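Local coordinates for methyltransferase FkbM (Methylobacillus flagellatus KT, PDB 2PY6), which probably acts as a methyltransferase of the FkbM family, although its substrate is not established, at residues T380-L394 / P399-Y409. Sequence-based numbering, arbitrary orientation.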
loop_
_atom_site.group_PDB
_atom_site.type_symbol
_atom_site.label_atom_id
_atom_site.label_comp_id
_atom_site.label_asym_id
_atom_site.label_seq_id
_atom_site.Cartn_x
_atom_site.Cartn_y
_atom_site.Cartn_z
ATOM N N THR A 380 43.271 4.669 -0.972
ATOM C CA THR A 380 44.126 3.838 -0.121
ATOM C C THR A 380 45.571 4.349 -0.154
ATOM O O THR A 380 46.209 4.521 0.906
ATOM C CB THR A 380 44.092 2.351 -0.565
ATOM O OG1 THR A 380 42.763 1.836 -0.471
ATOM C CG2 THR A 380 44.946 1.511 0.316
ATOM N N ASN A 381 46.068 4.619 -1.358
ATOM C CA ASN A 381 47.427 5.097 -1.522
ATOM C C ASN A 381 47.630 6.411 -0.789
ATOM O O ASN A 381 48.674 6.631 -0.190
ATOM C CB ASN A 381 47.777 5.276 -3.009
ATOM C CG ASN A 381 48.022 3.943 -3.740
ATOM O OD1 ASN A 381 48.248 2.909 -3.117
ATOM N ND2 ASN A 381 48.003 3.988 -5.082
ATOM N N TYR A 382 46.625 7.294 -0.850
ATOM C CA TYR A 382 46.732 8.576 -0.173
ATOM C C TYR A 382 46.785 8.401 1.350
ATOM O O TYR A 382 47.649 8.977 2.016
ATOM C CB TYR A 382 45.633 9.588 -0.574
ATOM C CG TYR A 382 45.849 10.843 0.240
ATOM C CD1 TYR A 382 46.935 11.685 -0.032
ATOM C CD2 TYR A 382 45.071 11.118 1.359
ATOM C CE1 TYR A 382 47.229 12.797 0.767
ATOM C CE2 TYR A 382 45.319 12.253 2.153
ATOM C CZ TYR A 382 46.414 13.070 1.871
ATOM O OH TYR A 382 46.661 14.179 2.668
ATOM N N ILE A 383 45.829 7.661 1.895
ATOM C CA ILE A 383 45.751 7.463 3.335
ATOM C C ILE A 383 47.012 6.847 3.905
ATOM O O ILE A 383 47.472 7.277 4.948
ATOM C CB ILE A 383 44.485 6.606 3.718
ATOM C CG1 ILE A 383 43.254 7.460 3.546
ATOM C CG2 ILE A 383 44.577 6.107 5.149
ATOM C CD1 ILE A 383 41.934 6.689 3.401
ATOM N N LEU A 384 47.562 5.837 3.232
ATOM C CA LEU A 384 48.774 5.165 3.718
ATOM C C LEU A 384 50.022 6.030 3.646
ATOM O O LEU A 384 50.956 5.833 4.397
ATOM C CB LEU A 384 49.016 3.849 2.982
ATOM C CG LEU A 384 47.999 2.740 3.207
ATOM C CD1 LEU A 384 48.349 1.508 2.378
ATOM C CD2 LEU A 384 47.884 2.400 4.672
ATOM N N SER A 385 50.027 7.014 2.760
ATOM C CA SER A 385 51.156 7.915 2.627
ATOM C C SER A 385 51.198 8.879 3.825
ATOM O O SER A 385 52.241 9.430 4.145
ATOM C CB SER A 385 51.054 8.704 1.299
ATOM O OG SER A 385 50.102 9.765 1.366
ATOM N N ILE A 386 50.069 9.098 4.487
ATOM C CA ILE A 386 50.034 10.000 5.626
ATOM C C ILE A 386 49.925 9.281 6.976
ATOM O O ILE A 386 50.196 9.871 8.015
ATOM C CB ILE A 386 48.910 11.060 5.501
ATOM C CG1 ILE A 386 47.526 10.415 5.428
ATOM C CG2 ILE A 386 49.197 11.991 4.316
ATOM C CD1 ILE A 386 46.385 11.384 5.648
ATOM N N ARG A 387 49.510 8.020 6.948
ATOM C CA ARG A 387 49.374 7.210 8.148
ATOM C C ARG A 387 49.587 5.755 7.722
ATOM O O ARG A 387 48.604 4.997 7.531
ATOM C CB ARG A 387 47.982 7.411 8.721
ATOM C CG ARG A 387 47.796 6.743 10.058
ATOM C CD ARG A 387 48.460 7.534 11.150
ATOM N NE ARG A 387 48.898 6.669 12.242
ATOM C CZ ARG A 387 49.361 7.105 13.402
ATOM N NH1 ARG A 387 49.350 8.399 13.696
ATOM N NH2 ARG A 387 49.754 6.229 14.307
ATOM N N PRO A 388 50.860 5.360 7.527
ATOM C CA PRO A 388 51.167 4.019 6.980
ATOM C C PRO A 388 50.899 2.784 7.852
ATOM O O PRO A 388 50.882 1.693 7.311
ATOM C CB PRO A 388 52.673 4.104 6.619
ATOM C CG PRO A 388 53.217 5.222 7.343
ATOM C CD PRO A 388 52.082 6.154 7.760
ATOM N N ASP A 389 50.639 2.955 9.152
ATOM C CA ASP A 389 50.397 1.829 10.071
ATOM C C ASP A 389 48.934 1.336 10.124
ATOM O O ASP A 389 48.597 0.511 10.966
ATOM C CB ASP A 389 50.901 2.169 11.495
ATOM C CG ASP A 389 50.104 3.291 12.171
ATOM O OD1 ASP A 389 49.309 3.976 11.496
ATOM O OD2 ASP A 389 50.301 3.495 13.386
ATOM N N TYR A 390 48.064 1.855 9.252
ATOM C CA TYR A 390 46.681 1.386 9.227
ATOM C C TYR A 390 46.559 -0.034 8.681
ATOM O O TYR A 390 47.306 -0.435 7.797
ATOM C CB TYR A 390 45.813 2.229 8.314
ATOM C CG TYR A 390 45.168 3.466 8.872
ATOM C CD1 TYR A 390 44.230 3.383 9.888
ATOM C CD2 TYR A 390 45.400 4.721 8.296
ATOM C CE1 TYR A 390 43.572 4.522 10.357
ATOM C CE2 TYR A 390 44.763 5.857 8.760
ATOM C CZ TYR A 390 43.829 5.750 9.783
ATOM O OH TYR A 390 43.181 6.876 10.225
ATOM N N GLN A 391 45.607 -0.780 9.225
ATOM C CA GLN A 391 45.201 -2.054 8.654
ATOM C C GLN A 391 44.033 -1.676 7.726
ATOM O O GLN A 391 43.343 -0.685 7.984
ATOM C CB GLN A 391 44.730 -3.011 9.723
ATOM C CG GLN A 391 45.819 -3.351 10.714
ATOM C CD GLN A 391 45.573 -4.657 11.393
ATOM O OE1 GLN A 391 45.161 -4.681 12.546
ATOM N NE2 GLN A 391 45.754 -5.764 10.661
ATOM N N ILE A 392 43.807 -2.459 6.671
ATOM C CA ILE A 392 42.799 -2.138 5.686
ATOM C C ILE A 392 41.870 -3.331 5.414
ATOM O O ILE A 392 42.312 -4.484 5.292
ATOM C CB ILE A 392 43.443 -1.703 4.324
ATOM C CG1 ILE A 392 44.569 -0.703 4.538
ATOM C CG2 ILE A 392 42.338 -1.157 3.370
ATOM C CD1 ILE A 392 45.330 -0.339 3.259
ATOM N N GLY A 393 40.581 -3.041 5.324
ATOM C CA GLY A 393 39.571 -4.051 4.961
ATOM C C GLY A 393 38.663 -3.477 3.893
ATOM O O GLY A 393 38.752 -2.277 3.571
ATOM N N LEU A 394 37.778 -4.327 3.350
ATOM C CA LEU A 394 36.850 -3.895 2.332
ATOM C C LEU A 394 35.601 -4.748 2.392
ATOM O O LEU A 394 35.695 -5.956 2.408
ATOM C CB LEU A 394 37.496 -4.067 0.958
ATOM C CG LEU A 394 36.738 -3.628 -0.297
ATOM C CD1 LEU A 394 36.698 -2.089 -0.385
ATOM C CD2 LEU A 394 37.463 -4.209 -1.525
ATOM N N PRO A 399 22.999 -5.129 -2.789
ATOM C CA PRO A 399 22.909 -6.096 -3.888
ATOM C C PRO A 399 23.263 -5.475 -5.255
ATOM O O PRO A 399 23.193 -6.168 -6.244
ATOM C CB PRO A 399 21.431 -6.501 -3.916
ATOM C CG PRO A 399 20.786 -5.784 -2.792
ATOM C CD PRO A 399 21.671 -4.733 -2.284
ATOM N N ASP A 400 23.639 -4.192 -5.312
ATOM C CA ASP A 400 23.937 -3.542 -6.578
ATOM C C ASP A 400 25.375 -3.025 -6.510
ATOM O O ASP A 400 26.159 -3.515 -5.702
ATOM C CB ASP A 400 22.878 -2.455 -6.847
ATOM C CG ASP A 400 22.714 -2.161 -8.338
ATOM O OD1 ASP A 400 23.738 -2.180 -9.061
ATOM O OD2 ASP A 400 21.582 -1.898 -8.787
ATOM N N ARG A 401 25.742 -2.051 -7.335
ATOM C CA ARG A 401 27.140 -1.584 -7.380
ATOM C C ARG A 401 27.492 -0.506 -6.370
ATOM O O ARG A 401 28.650 -0.138 -6.203
ATOM C CB ARG A 401 27.559 -1.234 -8.828
ATOM C CG ARG A 401 26.704 -0.274 -9.587
ATOM C CD ARG A 401 27.063 -0.250 -11.057
ATOM N NE ARG A 401 28.362 0.357 -11.313
ATOM C CZ ARG A 401 28.881 0.525 -12.526
ATOM N NH1 ARG A 401 28.216 0.136 -13.600
ATOM N NH2 ARG A 401 30.066 1.105 -12.652
ATOM N N TRP A 402 26.510 -0.095 -5.588
ATOM C CA TRP A 402 26.705 0.946 -4.594
ATOM C C TRP A 402 27.205 0.373 -3.266
ATOM O O TRP A 402 26.901 -0.749 -2.897
ATOM C CB TRP A 402 25.375 1.658 -4.305
ATOM C CG TRP A 402 24.430 1.710 -5.480
ATOM C CD1 TRP A 402 23.141 1.225 -5.529
ATOM C CD2 TRP A 402 24.726 2.192 -6.800
ATOM N NE1 TRP A 402 22.608 1.434 -6.776
ATOM C CE2 TRP A 402 23.560 2.016 -7.578
ATOM C CE3 TRP A 402 25.855 2.774 -7.391
ATOM C CZ2 TRP A 402 23.492 2.399 -8.912
ATOM C CZ3 TRP A 402 25.782 3.163 -8.718
ATOM C CH2 TRP A 402 24.613 2.965 -9.464
ATOM N N ASP A 403 27.953 1.208 -2.568
ATOM C CA ASP A 403 28.427 1.008 -1.223
ATOM C C ASP A 403 29.445 -0.084 -0.971
ATOM O O ASP A 403 29.358 -0.824 0.005
ATOM C CB ASP A 403 27.250 0.970 -0.227
ATOM C CG ASP A 403 26.428 2.278 -0.237
ATOM O OD1 ASP A 403 27.008 3.393 -0.019
ATOM O OD2 ASP A 403 25.201 2.158 -0.410
ATOM N N THR A 404 30.419 -0.125 -1.866
ATOM C CA THR A 404 31.644 -0.822 -1.632
ATOM C C THR A 404 32.352 0.188 -0.715
ATOM O O THR A 404 32.391 1.360 -1.020
ATOM C CB THR A 404 32.419 -1.030 -2.948
ATOM O OG1 THR A 404 31.612 -1.800 -3.838
ATOM C CG2 THR A 404 33.699 -1.746 -2.697
ATOM N N CYS A 405 32.842 -0.254 0.435
ATOM C CA CYS A 405 33.422 0.620 1.408
ATOM C C CYS A 405 34.746 0.110 1.943
ATOM O O CYS A 405 34.851 -1.039 2.329
ATOM C CB CYS A 405 32.428 0.712 2.584
ATOM S SG CYS A 405 32.850 1.932 3.828
ATOM N N LEU A 406 35.741 0.984 2.004
ATOM C CA LEU A 406 37.051 0.677 2.577
ATOM C C LEU A 406 36.993 0.962 4.052
ATOM O O LEU A 406 36.367 1.931 4.454
ATOM C CB LEU A 406 38.131 1.576 1.999
ATOM C CG LEU A 406 38.626 1.264 0.591
ATOM C CD1 LEU A 406 39.116 2.480 -0.149
ATOM C CD2 LEU A 406 39.689 0.148 0.685
ATOM N N TYR A 407 37.636 0.105 4.844
ATOM C CA TYR A 407 37.782 0.303 6.282
ATOM C C TYR A 407 39.257 0.360 6.621
ATOM O O TYR A 407 40.044 -0.424 6.101
ATOM C CB TYR A 407 37.132 -0.825 7.050
ATOM C CG TYR A 407 35.647 -0.866 6.818
ATOM C CD1 TYR A 407 34.795 -0.118 7.621
ATOM C CD2 TYR A 407 35.097 -1.589 5.770
ATOM C CE1 TYR A 407 33.446 -0.131 7.415
ATOM C CE2 TYR A 407 33.730 -1.602 5.558
ATOM C CZ TYR A 407 32.914 -0.858 6.372
ATOM O OH TYR A 407 31.540 -0.872 6.224
ATOM N N PHE A 408 39.614 1.331 7.450
ATOM C CA PHE A 408 40.977 1.517 7.923
ATOM C C PHE A 408 40.880 1.582 9.441
ATOM O O PHE A 408 40.090 2.363 10.003
ATOM C CB PHE A 408 41.560 2.835 7.434
ATOM C CG PHE A 408 41.720 2.921 5.948
ATOM C CD1 PHE A 408 40.655 3.309 5.146
ATOM C CD2 PHE A 408 42.952 2.680 5.356
ATOM C CE1 PHE A 408 40.810 3.424 3.765
ATOM C CE2 PHE A 408 43.099 2.775 3.981
ATOM C CZ PHE A 408 42.030 3.135 3.191
ATOM N N TYR A 409 41.699 0.791 10.105
ATOM C CA TYR A 409 41.697 0.760 11.547
ATOM C C TYR A 409 43.061 0.336 12.058
ATOM O O TYR A 409 44.069 0.217 11.314
ATOM C CB TYR A 409 40.604 -0.239 12.015
ATOM C CG TYR A 409 40.809 -1.624 11.452
ATOM C CD1 TYR A 409 40.303 -1.979 10.197
ATOM C CD2 TYR A 409 41.508 -2.581 12.153
ATOM C CE1 TYR A 409 40.515 -3.234 9.673
ATOM C CE2 TYR A 409 41.708 -3.869 11.623
ATOM C CZ TYR A 409 41.204 -4.177 10.400
ATOM O OH TYR A 409 41.403 -5.436 9.893
ATOM O OXT TYR A 409 43.125 0.034 13.255
HETATM O O HOH W 1 46.612 -0.461 12.566
HETATM O O HOH W 2 40.875 -5.793 7.133
#
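The ring of Phe-408 lies between Ile-383, whose CD1 sits over one face 3.8 Å from the ring centroid, and Ile-392, whose CG2 covers the opposite face near the rim. Tyr-390 stands at the edge of this ring in a T-shaped pair, planes 66° apart, and receives Phe-408 CB over its own face and Tyr-409 O at its edge. The Tyr-390 hydroxyl bonds to the carbonyl of Pro-363, fixing the far end of that ring. With CG anti to its carbonyl carbon (chi1 -65°), Phe-408 runs alongside Ile-392 toward helix 375-386, where its CZ comes 4.0 Å from Thr-380 OG1, a hydroxyl bonded to Leu-376 O. Without the ring, as with an alanine here, the space between Ile-383 and Ile-392 is likely to be left unfilled and the face of Tyr-390 to lose its edge-on partner. Farther along, Leu-394 CD1 meets Leu-406 CD2 at 3.9 Å on the same side of the sheet. At the C-terminus, Tyr-409 lays one ring face against Gln-391 CB, and its hydroxyl donates to a water that in turn donates to Ile-392 O. Four main-chain hydrogen bonds join the two segments: Gln-391 N reaches Tyr-409 O, a terminal-carboxylate oxygen, at 2.8 Å and Tyr-409 N returns to Gln-391 O, while Gly-393 and Tyr-407 form a hydrogen-bonded antiparallel pair. Helix 375-386 thus packs on the C-terminal antiparallel hairpin that completes a seven-stranded sheet of order 3-2-1-4-5-7-6, the hallmark of the Rossmann-like class I methyltransferase fold.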